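Putative capsular polysaccharide biosynthesis protein (Streptococcus pneumoniae serotype 4, PDB 6EWJ) probably acts as a pyridoxal phosphate-dependent sugar aminotransferase in the biosynthesis of pneumococcal teichoic acid. Local coordinates at residues A[85-98]-A[350-363]. Numbering follows the deposited sequence.
Sequences VPAMTYTASCSVIT and HYKPLPLLTAYKNL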
loop_
_atom_site.group_PDB
_atom_site.type_symbol
_atom_site.label_atom_id
_atom_site.label_comp_id
_atom_site.label_asym_id
_atom_site.label_seq_id
_atom_site.Cartn_x
_atom_site.Cartn_y
_atom_site.Cartn_z
ATOM N N VAL A 85 -11.231 -13.245 16.190
ATOM C CA VAL A 85 -10.326 -13.958 15.319
ATOM C C VAL A 85 -9.902 -15.274 15.988
ATOM O O VAL A 85 -9.865 -15.350 17.207
ATOM C CB VAL A 85 -9.042 -13.189 15.013
ATOM C CG1 VAL A 85 -9.376 -11.940 14.251
ATOM C CG2 VAL A 85 -8.250 -12.808 16.280
ATOM N N PRO A 86 -9.524 -16.284 15.188
ATOM C CA PRO A 86 -8.935 -17.457 15.818
ATOM C C PRO A 86 -7.593 -17.189 16.448
ATOM O O PRO A 86 -6.855 -16.306 15.986
ATOM C CB PRO A 86 -8.797 -18.450 14.664
ATOM C CG PRO A 86 -9.646 -17.929 13.530
ATOM C CD PRO A 86 -9.650 -16.438 13.732
ATOM N N ALA A 87 -7.294 -17.949 17.515
ATOM C CA ALA A 87 -5.985 -17.913 18.165
ATOM C C ALA A 87 -4.913 -18.521 17.256
ATOM O O ALA A 87 -3.731 -18.130 17.340
ATOM C CB ALA A 87 -6.048 -18.607 19.504
ATOM N N MET A 88 -5.346 -19.374 16.311
ATOM C CA MET A 88 -4.494 -20.049 15.357
ATOM C C MET A 88 -4.720 -19.413 13.998
ATOM O O MET A 88 -5.602 -19.803 13.226
ATOM C CB MET A 88 -4.814 -21.554 15.329
ATOM C CG MET A 88 -4.214 -22.357 14.148
ATOM S SD MET A 88 -2.432 -22.169 14.068
ATOM C CE MET A 88 -2.033 -22.773 15.692
ATOM N N THR A 89 -3.922 -18.379 13.706
ATOM C CA THR A 89 -3.913 -17.763 12.379
ATOM C C THR A 89 -2.635 -16.937 12.185
ATOM O O THR A 89 -1.810 -16.832 13.085
ATOM C CB THR A 89 -5.139 -16.875 12.143
ATOM O OG1 THR A 89 -5.160 -16.443 10.771
ATOM C CG2 THR A 89 -5.153 -15.675 13.049
ATOM N N TYR A 90 -2.475 -16.406 10.967
ATOM C CA TYR A 90 -1.382 -15.538 10.651
ATOM C C TYR A 90 -1.581 -14.153 11.289
ATOM O O TYR A 90 -2.723 -13.688 11.416
ATOM C CB TYR A 90 -1.276 -15.391 9.129
ATOM C CG TYR A 90 -0.053 -14.589 8.675
ATOM C CD1 TYR A 90 1.245 -14.965 9.035
ATOM C CD2 TYR A 90 -0.197 -13.513 7.800
ATOM C CE1 TYR A 90 2.369 -14.239 8.602
ATOM C CE2 TYR A 90 0.923 -12.779 7.377
ATOM C CZ TYR A 90 2.193 -13.143 7.782
ATOM O OH TYR A 90 3.281 -12.406 7.293
ATOM N N THR A 91 -0.488 -13.474 11.660
ATOM C CA THR A 91 -0.620 -12.178 12.312
ATOM C C THR A 91 -1.524 -11.157 11.560
ATOM O O THR A 91 -2.240 -10.384 12.205
ATOM C CB THR A 91 0.745 -11.501 12.594
ATOM O OG1 THR A 91 0.516 -10.274 13.280
ATOM C CG2 THR A 91 1.558 -11.251 11.329
ATOM N N ALA A 92 -1.429 -11.135 10.224
ATOM C CA ALA A 92 -2.181 -10.200 9.405
ATOM C C ALA A 92 -3.726 -10.259 9.579
ATOM O O ALA A 92 -4.382 -9.219 9.412
ATOM C CB ALA A 92 -1.806 -10.374 7.977
ATOM N N SER A 93 -4.275 -11.420 9.970
ATOM C CA SER A 93 -5.716 -11.518 10.271
ATOM C C SER A 93 -6.091 -10.618 11.459
ATOM O O SER A 93 -7.235 -10.196 11.554
ATOM C CB SER A 93 -6.177 -12.976 10.558
ATOM O OG SER A 93 -5.527 -13.954 9.740
ATOM N N CYS A 94 -5.158 -10.399 12.368
ATOM C CA CYS A 94 -5.380 -9.719 13.621
ATOM C C CYS A 94 -4.866 -8.296 13.681
ATOM O O CYS A 94 -5.496 -7.421 14.304
ATOM C CB CYS A 94 -4.749 -10.548 14.734
ATOM S SG CYS A 94 -5.313 -10.059 16.399
ATOM N N SER A 95 -3.702 -8.064 13.081
ATOM C CA SER A 95 -3.070 -6.755 13.114
ATOM C C SER A 95 -3.968 -5.652 12.572
ATOM O O SER A 95 -3.975 -4.546 13.099
ATOM C CB SER A 95 -1.783 -6.754 12.296
ATOM O OG SER A 95 -2.030 -7.048 10.950
ATOM N N VAL A 96 -4.768 -5.969 11.578
ATOM C CA VAL A 96 -5.680 -4.960 11.009
ATOM C C VAL A 96 -6.737 -4.477 11.999
ATOM O O VAL A 96 -7.234 -3.369 11.874
ATOM C CB VAL A 96 -6.357 -5.462 9.694
ATOM C CG1 VAL A 96 -5.314 -5.809 8.612
ATOM C CG2 VAL A 96 -7.276 -6.612 9.935
ATOM N N ILE A 97 -7.095 -5.333 12.962
ATOM C CA ILE A 97 -8.039 -4.980 14.010
ATOM C C ILE A 97 -7.438 -3.864 14.825
ATOM O O ILE A 97 -8.103 -2.841 15.117
ATOM C CB ILE A 97 -8.353 -6.168 14.917
ATOM C CG1 ILE A 97 -8.943 -7.336 14.088
ATOM C CG2 ILE A 97 -9.316 -5.742 16.017
ATOM C CD1 ILE A 97 -8.943 -8.660 14.795
ATOM N N THR A 98 -6.154 -4.006 15.145
ATOM C CA THR A 98 -5.484 -2.976 15.949
ATOM C C THR A 98 -5.300 -1.717 15.103
ATOM O O THR A 98 -5.357 -0.598 15.641
ATOM C CB THR A 98 -4.151 -3.448 16.552
ATOM O OG1 THR A 98 -3.197 -3.670 15.517
ATOM C CG2 THR A 98 -4.342 -4.750 17.346
ATOM N N HIS A 350 2.746 -23.529 10.172
ATOM C CA HIS A 350 1.563 -22.679 10.121
ATOM C C HIS A 350 0.618 -23.143 11.228
ATOM O O HIS A 350 -0.073 -24.178 11.056
ATOM C CB HIS A 350 0.848 -22.815 8.790
ATOM C CG HIS A 350 1.671 -22.421 7.608
ATOM N ND1 HIS A 350 2.592 -23.269 7.047
ATOM C CD2 HIS A 350 1.749 -21.266 6.918
ATOM C CE1 HIS A 350 3.178 -22.671 6.029
ATOM N NE2 HIS A 350 2.709 -21.438 5.950
ATOM N N TYR A 351 0.565 -22.459 12.365
ATOM C CA TYR A 351 1.352 -21.262 12.728
ATOM C C TYR A 351 1.583 -21.286 14.211
ATOM O O TYR A 351 0.945 -22.020 14.936
ATOM C CB TYR A 351 0.574 -19.989 12.510
ATOM C CG TYR A 351 0.180 -19.625 11.105
ATOM C CD1 TYR A 351 1.042 -18.917 10.296
ATOM C CD2 TYR A 351 -1.089 -19.969 10.590
ATOM C CE1 TYR A 351 0.672 -18.545 8.994
ATOM C CE2 TYR A 351 -1.453 -19.588 9.284
ATOM C CZ TYR A 351 -0.550 -18.865 8.499
ATOM O OH TYR A 351 -0.891 -18.458 7.169
ATOM N N LYS A 352 2.536 -20.467 14.665
ATOM C CA LYS A 352 2.592 -20.085 16.047
ATOM C C LYS A 352 1.266 -19.447 16.368
ATOM O O LYS A 352 0.832 -18.601 15.626
ATOM C CB LYS A 352 3.657 -19.011 16.263
ATOM C CG LYS A 352 5.046 -19.527 16.222
ATOM C CD LYS A 352 5.992 -18.477 16.822
ATOM C CE LYS A 352 7.355 -19.055 16.984
ATOM N NZ LYS A 352 8.340 -17.998 17.398
ATOM N N PRO A 353 0.612 -19.830 17.484
ATOM C CA PRO A 353 -0.619 -19.165 17.829
ATOM C C PRO A 353 -0.262 -17.707 18.159
ATOM O O PRO A 353 0.839 -17.439 18.649
ATOM C CB PRO A 353 -1.067 -19.883 19.106
ATOM C CG PRO A 353 -0.429 -21.213 19.014
ATOM C CD PRO A 353 0.887 -20.968 18.368
ATOM N N LEU A 354 -1.192 -16.804 17.900
ATOM C CA LEU A 354 -0.950 -15.365 18.093
ATOM C C LEU A 354 -0.395 -15.024 19.487
ATOM O O LEU A 354 0.522 -14.256 19.554
ATOM C CB LEU A 354 -2.205 -14.575 17.799
ATOM C CG LEU A 354 -2.683 -14.734 16.332
ATOM C CD1 LEU A 354 -3.872 -13.817 16.139
ATOM C CD2 LEU A 354 -1.648 -14.390 15.263
ATOM N N PRO A 355 -0.914 -15.677 20.569
ATOM C CA PRO A 355 -0.429 -15.394 21.912
ATOM C C PRO A 355 1.019 -15.738 22.149
ATOM O O PRO A 355 1.544 -15.258 23.112
ATOM C CB PRO A 355 -1.337 -16.237 22.802
ATOM C CG PRO A 355 -2.587 -16.386 22.012
ATOM C CD PRO A 355 -2.114 -16.541 20.621
ATOM N N LEU A 356 1.669 -16.491 21.239
ATOM C CA LEU A 356 3.123 -16.714 21.362
ATOM C C LEU A 356 3.953 -15.521 20.913
ATOM O O LEU A 356 5.093 -15.422 21.310
ATOM C CB LEU A 356 3.600 -17.953 20.602
ATOM C CG LEU A 356 3.291 -19.367 21.169
ATOM C CD1 LEU A 356 4.042 -20.434 20.375
ATOM C CD2 LEU A 356 3.659 -19.475 22.621
ATOM N N LEU A 357 3.360 -14.638 20.112
ATOM C CA LEU A 357 4.061 -13.531 19.456
ATOM C C LEU A 357 4.116 -12.338 20.416
ATOM O O LEU A 357 3.124 -12.005 21.074
ATOM C CB LEU A 357 3.372 -13.163 18.161
ATOM C CG LEU A 357 3.120 -14.290 17.139
ATOM C CD1 LEU A 357 2.188 -13.795 16.041
ATOM C CD2 LEU A 357 4.406 -14.911 16.576
ATOM N N THR A 358 5.286 -11.737 20.517
ATOM C CA THR A 358 5.480 -10.559 21.358
ATOM C C THR A 358 4.416 -9.476 21.251
ATOM O O THR A 358 3.930 -9.001 22.263
ATOM C CB THR A 358 6.895 -9.978 21.083
ATOM O OG1 THR A 358 7.871 -10.980 21.429
ATOM C CG2 THR A 358 7.174 -8.638 21.809
ATOM N N ALA A 359 4.019 -9.124 20.037
ATOM C CA ALA A 359 3.025 -8.087 19.843
ATOM C C ALA A 359 1.720 -8.346 20.578
ATOM O O ALA A 359 1.122 -7.419 21.128
ATOM C CB ALA A 359 2.755 -7.917 18.348
ATOM N N TYR A 360 1.273 -9.615 20.579
ATOM C CA TYR A 360 -0.019 -9.967 21.163
ATOM C C TYR A 360 0.106 -10.300 22.644
ATOM O O TYR A 360 -0.777 -9.967 23.454
ATOM C CB TYR A 360 -0.678 -11.091 20.343
ATOM C CG TYR A 360 -0.875 -10.628 18.910
ATOM C CD1 TYR A 360 -1.735 -9.614 18.630
ATOM C CD2 TYR A 360 -0.097 -11.139 17.862
ATOM C CE1 TYR A 360 -1.908 -9.145 17.319
ATOM C CE2 TYR A 360 -0.250 -10.679 16.538
ATOM C CZ TYR A 360 -1.159 -9.692 16.267
ATOM O OH TYR A 360 -1.325 -9.185 14.987
ATOM N N LYS A 361 1.217 -10.910 23.013
ATOM C CA LYS A 361 1.634 -10.975 24.430
ATOM C C LYS A 361 1.535 -9.599 25.060
ATOM O O LYS A 361 1.044 -9.441 26.205
ATOM C CB LYS A 361 3.106 -11.416 24.493
ATOM C CG LYS A 361 3.359 -12.907 24.562
ATOM C CD LYS A 361 4.886 -13.198 24.585
ATOM C CE LYS A 361 5.322 -14.242 25.569
ATOM N NZ LYS A 361 6.567 -14.953 25.117
ATOM N N ASN A 362 2.085 -8.606 24.350
ATOM C CA ASN A 362 2.122 -7.228 24.846
ATOM C C ASN A 362 0.755 -6.594 24.981
ATOM O O ASN A 362 0.593 -5.638 25.702
ATOM C CB ASN A 362 3.035 -6.374 23.959
ATOM C CG ASN A 362 4.532 -6.590 24.267
ATOM O OD1 ASN A 362 4.876 -7.323 25.171
ATOM N ND2 ASN A 362 5.403 -5.999 23.450
ATOM N N LEU A 363 -0.230 -7.132 24.279
ATOM C CA LEU A 363 -1.637 -6.716 24.435
ATOM C C LEU A 363 -2.446 -7.562 25.426
ATOM O O LEU A 363 -3.655 -7.469 25.471
ATOM C CB LEU A 363 -2.293 -6.707 23.053
ATOM C CG LEU A 363 -1.686 -5.715 22.066
ATOM C CD1 LEU A 363 -2.280 -5.956 20.669
ATOM C CD2 LEU A 363 -1.863 -4.252 22.475
HETATM O O HOH W 1 0.686 -16.486 13.762
#
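Leu354 pushes its two methyls into the turn between strand 82-86 and helix 92-99: CD1 lies 3.7 Å from Cys94 CB and also meets Thr89 CG2, while CD2 rests against Thr91 CA. Its backbone secures the same spot, since Leu354 N donates an almost straight bond to Ala87 O (2.9 Å, 162°). Nearby, a water donates to both Thr89 O and Lys352 O, bridging segments 85-98 and 350-363 between two carbonyls that both act as acceptors.

Tyr351, which follows a cis peptide bond, lays one ring face over the Thr89-Tyr90 peptide, offset toward the rim, and the other against CB of His350. Tyr90 meets it obliquely, its CB 3.6 Å from Tyr351 CZ and the ring planes at 35°. Doubly bent at chi2 and chi3, the Met88 chain brings SD to the edge of the Tyr351 ring.

Further along, the Tyr360 hydroxyl hydrogen-bonds Thr91 OG1 at 2.7 Å, with OG1 near the ring plane. Cys94 turns SG anti to its backbone N (chi1 -165°), which sets the sulfur obliquely by that ring, 3.6 Å from Tyr360 CE1.

Tyr351 binds pyridoxal phosphate and touches His179, another cofactor-binding residue, in this fold of the DegT/DnrJ/EryC1 family. With the cofactor absent, the peptide on one face and His350 CB on the other probably hold the tilt of its ring, consistent with this one side chain being kept in place without the cofactor.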